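Mandelate racemase/muconate lactonizing enzyme family protein (Sorangium cellulosum, PDB 3S5S) is of undetermined specific function but belongs to the mandelate racemase/muconate lactonizing enzyme family, whose members pair an N-terminal capping domain with an enolase-type barrel. Local coordinates at residues I138-G143 against E150-A155; A177-I182 against A189-D194. One frame throughout, in Å; residues are numbered along the deposited sequence. Where two conformers were deposited one is given.

How the contacts relate
From the N terminus the chain runs along strand 133-140, and contact 1 closes when helix 146-158 folds back over I138 and I140. Strand 162-166 then joins the same sheet beside strand 133-140. Next comes helix 175-185, and contact 2 closes the following loop when strand 190-194 returns alongside it, antiparallel. The two loops therefore follow in series and do not nest or cross. The centres of the two contacts are about 9 Å apart, and R178 bridges them: its NH2 makes a probable hydrogen bond of 3.1 Å to T141 O. Together they tie two successive beta-alpha-beta units, which share strand 162-166, lying between strands 133-140 and 190-194.

Contact 1 (I138-G143 against E150-A155); sequences ITITTG and EAARRA
A151 meets the long arm of I140 at its CG1: A151 CB lies 4.3 Å from I140 CG1, a loose touch. One residue on, A152 takes the end of the same side chain. I140 CD1 is 3.9 Å from both CA and CB of A152, so the methyl rests against the helix backbone as well as on the alanine methyl. I140 gets there with CG1 opposite its carbonyl carbon (chi1 -65°) and an extended second torsion that carries CD1 outward from the strand. A152 also packs against I182 and A185 of helix 175-185. At A155, a turn farther along, the partner changes to I138, whose branch methyl CG2 comes to 3.7 Å from A155 CB. In I138 CG1 is turned opposite the backbone N, which leaves CG2, rather than the longer arm, to touch the helix. L163 of strand 162-166 also packs against I138, I140 and A155. With small alanines against two isoleucines, the helix axis lies 9.0 Å from that of the strand, the two nearly antiparallel at 163°. This is the strand-to-helix half of a beta-alpha-beta unit in an enolase-type barrel, with an aliphatic layer between a strand of the barrel and its outer helix.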
loop_
_atom_site.group_PDB
_atom_site.type_symbol
_atom_site.label_atom_id
_atom_site.label_comp_id
_atom_site.label_asym_id
_atom_site.label_seq_id
_atom_site.Cartn_x
_atom_site.Cartn_y
_atom_site.Cartn_z
ATOM N N ILE A 138 -24.258 -3.415 -12.996
ATOM C CA ILE A 138 -25.429 -2.908 -12.324
ATOM C C ILE A 138 -26.164 -4.087 -11.760
ATOM O O ILE A 138 -26.060 -5.219 -12.240
ATOM C CB ILE A 138 -26.377 -2.087 -13.255
ATOM C CG1 ILE A 138 -27.427 -1.289 -12.434
ATOM C CG2 ILE A 138 -27.015 -3.004 -14.339
ATOM C CD1 ILE A 138 -28.529 -0.553 -13.284
ATOM N N THR A 139 -26.921 -3.830 -10.713
ATOM C CA THR A 139 -27.355 -4.904 -9.892
ATOM C C THR A 139 -28.841 -5.133 -10.018
ATOM O O THR A 139 -29.619 -4.210 -10.103
ATOM C CB THR A 139 -26.778 -4.761 -8.439
ATOM O OG1 THR A 139 -27.575 -5.517 -7.528
ATOM C CG2 THR A 139 -26.749 -3.364 -8.010
ATOM N N ILE A 140 -29.206 -6.392 -10.129
ATOM C CA ILE A 140 -30.597 -6.792 -10.183
ATOM C C ILE A 140 -30.968 -7.390 -8.837
ATOM O O ILE A 140 -30.587 -8.528 -8.485
ATOM C CB ILE A 140 -30.865 -7.722 -11.320
ATOM C CG1 ILE A 140 -30.635 -6.954 -12.627
ATOM C CG2 ILE A 140 -32.304 -8.226 -11.246
ATOM C CD1 ILE A 140 -30.554 -7.806 -13.859
ATOM N N THR A 141 -31.684 -6.567 -8.076
ATOM C CA THR A 141 -31.921 -6.803 -6.656
ATOM C C THR A 141 -33.191 -7.618 -6.441
ATOM O O THR A 141 -34.046 -7.645 -7.328
ATOM C CB THR A 141 -31.961 -5.467 -5.889
ATOM O OG1 THR A 141 -31.883 -5.743 -4.494
ATOM C CG2 THR A 141 -33.226 -4.647 -6.202
ATOM N N THR A 142 -33.306 -8.271 -5.277
ATOM C CA THR A 142 -34.369 -9.278 -5.023
ATOM C C THR A 142 -35.789 -8.814 -5.307
ATOM O O THR A 142 -36.133 -7.647 -5.105
ATOM C CB THR A 142 -34.330 -9.918 -3.577
ATOM O OG1 THR A 142 -34.030 -8.925 -2.572
ATOM C CG2 THR A 142 -33.311 -11.069 -3.523
ATOM N N GLY A 143 -36.601 -9.768 -5.755
ATOM C CA GLY A 143 -37.961 -9.526 -6.168
ATOM C C GLY A 143 -38.435 -10.659 -7.068
ATOM O O GLY A 143 -37.869 -11.770 -7.101
ATOM N N GLU A 150 -37.418 -7.514 -16.550
ATOM C CA GLU A 150 -37.609 -6.126 -16.968
ATOM C C GLU A 150 -36.301 -5.388 -16.806
ATOM O O GLU A 150 -35.694 -4.981 -17.789
ATOM C CB GLU A 150 -38.766 -5.463 -16.188
ATOM C CG GLU A 150 -40.168 -5.696 -16.847
ATOM C CD GLU A 150 -41.342 -5.905 -15.845
ATOM O OE1 GLU A 150 -42.210 -6.786 -16.107
ATOM O OE2 GLU A 150 -41.401 -5.195 -14.807
ATOM N N ALA A 151 -35.864 -5.258 -15.556
ATOM C CA ALA A 151 -34.551 -4.738 -15.178
ATOM C C ALA A 151 -33.339 -5.194 -16.015
ATOM O O ALA A 151 -32.455 -4.398 -16.293
ATOM C CB ALA A 151 -34.310 -5.018 -13.727
ATOM N N ALA A 152 -33.290 -6.456 -16.412
ATOM C CA ALA A 152 -32.201 -6.943 -17.262
ATOM C C ALA A 152 -32.230 -6.365 -18.680
ATOM O O ALA A 152 -31.171 -6.039 -19.231
ATOM C CB ALA A 152 -32.226 -8.460 -17.327
ATOM N N ARG A 153 -33.414 -6.259 -19.290
ATOM C CA ARG A 153 -33.513 -5.668 -20.629
ATOM C C ARG A 153 -33.171 -4.172 -20.587
ATOM O O ARG A 153 -32.324 -3.733 -21.349
ATOM C CB ARG A 153 -34.870 -5.954 -21.284
ATOM C CG ARG A 153 -35.081 -5.357 -22.680
ATOM C CD ARG A 153 -34.136 -5.870 -23.804
ATOM N NE ARG A 153 -34.188 -4.926 -24.925
ATOM C CZ ARG A 153 -33.142 -4.520 -25.643
ATOM N NH1 ARG A 153 -31.926 -5.002 -25.392
ATOM N NH2 ARG A 153 -33.315 -3.627 -26.620
ATOM N N ARG A 154 -33.773 -3.407 -19.670
ATOM C CA ARG A 154 -33.392 -1.978 -19.468
ATOM C C ARG A 154 -31.893 -1.720 -19.295
ATOM O O ARG A 154 -31.380 -0.736 -19.830
ATOM C CB ARG A 154 -34.101 -1.359 -18.244
ATOM C CG ARG A 154 -35.595 -1.722 -18.169
ATOM C CD ARG A 154 -36.532 -0.639 -18.702
ATOM N NE ARG A 154 -37.230 0.044 -17.607
ATOM C CZ ARG A 154 -38.509 -0.172 -17.292
ATOM N NH1 ARG A 154 -39.234 -1.037 -17.998
ATOM N NH2 ARG A 154 -39.065 0.489 -16.281
ATOM N N ALA A 155 -31.215 -2.572 -18.521
ATOM C CA ALA A 155 -29.777 -2.463 -18.327
ATOM C C ALA A 155 -28.977 -2.783 -19.611
ATOM O O ALA A 155 -27.977 -2.126 -19.906
ATOM C CB ALA A 155 -29.314 -3.349 -17.175
#

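Contact 2 (A177-I182 against A189-D194); sequences ARIEAI and ASLILD
D194 OD2 is gripped by a salt bridge from K164 NZ, with a longer, weak ion pair to K166 NZ, while the carboxylate of E222 lies close by. The other carboxylate oxygen, OD1, takes the backbone N-H of N196. These charges gather at the C-terminal end of strand 190-194, the end where active sites lie in barrels of the enolase superfamily. Helix 175-185 is met instead by the strand's leucines. The forked end of L191 reaches two isoleucines one helical turn apart: CD1 is 4.0 Å from I179 CG2, and CD2 is 3.8 Å from I182 CG2. In both pairs the side chains cross obliquely, branch methyl against leucine methyl. Each isoleucine holds CG2 opposite its backbone N, which presents that methyl to the strand. I179 also serves L193, this time through its long arm. With CG1 to CD1 extended (chi2 171°), I179 CD1 meets L193 tip to tip, 4.0 Å from both L193 CD1 and L193 CD2, and so sits against the fork. The CB of L193 does not aim straight at the helix, and it is the two methyls that close the distance. With large aliphatic groups on both sides, the axes lie 11.3 Å apart, at 162°. Because every touching atom across this interface is a buried methyl, the helix and strand are held by hydrophobic burial and dispersion, with no directional bond between their side chains.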
loop_
_atom_site.group_PDB
_atom_site.type_symbol
_atom_site.label_atom_id
_atom_site.label_comp_id
_atom_site.label_asym_id
_atom_site.label_seq_id
_atom_site.Cartn_x
_atom_site.Cartn_y
_atom_site.Cartn_z
ATOM N N ALA A 177 -35.436 -19.311 -11.511
ATOM C CA ALA A 177 -36.199 -18.692 -12.597
ATOM C C ALA A 177 -35.710 -17.266 -12.859
ATOM O O ALA A 177 -35.561 -16.861 -14.021
ATOM C CB ALA A 177 -37.673 -18.697 -12.287
ATOM N N ARG A 178 -35.472 -16.519 -11.773
ATOM C CA ARG A 178 -34.818 -15.209 -11.825
ATOM C C ARG A 178 -33.695 -15.198 -12.864
ATOM O O ARG A 178 -33.637 -14.298 -13.695
ATOM C CB ARG A 178 -34.254 -14.812 -10.454
ATOM C CG ARG A 178 -35.198 -14.085 -9.553
ATOM C CD ARG A 178 -34.604 -13.905 -8.156
ATOM N NE ARG A 178 -33.663 -12.779 -8.047
ATOM C CZ ARG A 178 -34.032 -11.489 -8.067
ATOM N NH1 ARG A 178 -35.332 -11.159 -8.207
ATOM N NH2 ARG A 178 -33.100 -10.522 -7.981
ATOM N N ILE A 179 -32.837 -16.215 -12.840
ATOM C CA ILE A 179 -31.655 -16.241 -13.698
ATOM C C ILE A 179 -32.004 -16.557 -15.140
ATOM O O ILE A 179 -31.275 -16.171 -16.049
ATOM C CB ILE A 179 -30.545 -17.178 -13.141
ATOM C CG1 ILE A 179 -30.186 -16.749 -11.715
ATOM C CG2 ILE A 179 -29.284 -17.122 -13.995
ATOM C CD1 ILE A 179 -29.261 -17.713 -10.954
ATOM N N GLU A 180 -33.126 -17.247 -15.338
ATOM C CA GLU A 180 -33.621 -17.591 -16.671
ATOM C C GLU A 180 -34.106 -16.341 -17.413
ATOM O O GLU A 180 -33.712 -16.090 -18.568
ATOM C CB GLU A 180 -34.741 -18.646 -16.551
ATOM C CG GLU A 180 -35.931 -18.524 -17.531
ATOM C CD GLU A 180 -35.815 -19.400 -18.799
ATOM O OE1 GLU A 180 -35.064 -20.416 -18.785
ATOM O OE2 GLU A 180 -36.506 -19.076 -19.806
ATOM N N ALA A 181 -34.954 -15.578 -16.721
ATOM C CA ALA A 181 -35.610 -14.384 -17.230
ATOM C C ALA A 181 -34.579 -13.311 -17.581
ATOM O O ALA A 181 -34.782 -12.511 -18.515
ATOM C CB ALA A 181 -36.590 -13.861 -16.186
ATOM N N ILE A 182 -33.477 -13.323 -16.826
ATOM C CA ILE A 182 -32.340 -12.438 -17.025
ATOM C C ILE A 182 -31.509 -12.817 -18.231
ATOM O O ILE A 182 -31.130 -11.935 -18.992
ATOM C CB ILE A 182 -31.423 -12.450 -15.819
ATOM C CG1 ILE A 182 -32.013 -11.602 -14.703
ATOM C CG2 ILE A 182 -30.028 -11.958 -16.189
ATOM C CD1 ILE A 182 -31.530 -12.006 -13.357
ATOM N N ALA A 189 -24.967 -10.466 -21.737
ATOM C CA ALA A 189 -24.476 -10.013 -20.423
ATOM C C ALA A 189 -23.814 -11.092 -19.561
ATOM O O ALA A 189 -24.311 -12.209 -19.400
ATOM C CB ALA A 189 -25.545 -9.283 -19.674
ATOM N N SER A 190 -22.641 -10.737 -19.074
ATOM C CA SER A 190 -21.905 -11.481 -18.074
ATOM C C SER A 190 -22.706 -11.440 -16.760
ATOM O O SER A 190 -23.334 -10.412 -16.445
ATOM C CB SER A 190 -20.605 -10.721 -17.853
ATOM O OG SER A 190 -19.489 -11.571 -17.948
ATOM N N LEU A 191 -22.665 -12.513 -15.968
ATOM C CA LEU A 191 -23.363 -12.500 -14.669
ATOM C C LEU A 191 -22.478 -12.629 -13.427
ATOM O O LEU A 191 -21.549 -13.425 -13.391
ATOM C CB LEU A 191 -24.437 -13.568 -14.642
ATOM C CG LEU A 191 -25.578 -13.449 -15.678
ATOM C CD1 LEU A 191 -26.567 -14.514 -15.385
ATOM C CD2 LEU A 191 -26.289 -12.046 -15.759
ATOM N N ILE A 192 -22.752 -11.819 -12.414
ATOM C CA ILE A 192 -22.261 -12.056 -11.067
ATOM C C ILE A 192 -23.455 -12.496 -10.157
ATOM O O ILE A 192 -24.412 -11.729 -9.931
ATOM C CB ILE A 192 -21.596 -10.797 -10.474
ATOM C CG1 ILE A 192 -20.235 -10.548 -11.098
ATOM C CG2 ILE A 192 -21.391 -10.944 -8.974
ATOM C CD1 ILE A 192 -19.911 -9.077 -11.202
ATOM N N LEU A 193 -23.394 -13.711 -9.642
ATOM C CA LEU A 193 -24.348 -14.141 -8.631
ATOM C C LEU A 193 -23.769 -13.805 -7.253
ATOM O O LEU A 193 -22.755 -14.383 -6.822
ATOM C CB LEU A 193 -24.670 -15.633 -8.795
ATOM C CG LEU A 193 -24.910 -16.169 -10.221
ATOM C CD1 LEU A 193 -25.298 -17.620 -10.202
ATOM C CD2 LEU A 193 -25.993 -15.430 -10.980
ATOM N N ASP A 194 -24.388 -12.822 -6.600
ATOM C CA ASP A 194 -24.018 -12.394 -5.254
ATOM C C ASP A 194 -24.967 -13.033 -4.238
ATOM O O ASP A 194 -26.176 -12.831 -4.310
ATOM C CB ASP A 194 -24.095 -10.867 -5.143
ATOM C CG ASP A 194 -23.399 -10.313 -3.886
ATOM O OD1 ASP A 194 -23.154 -11.066 -2.920
ATOM O OD2 ASP A 194 -23.084 -9.093 -3.861
#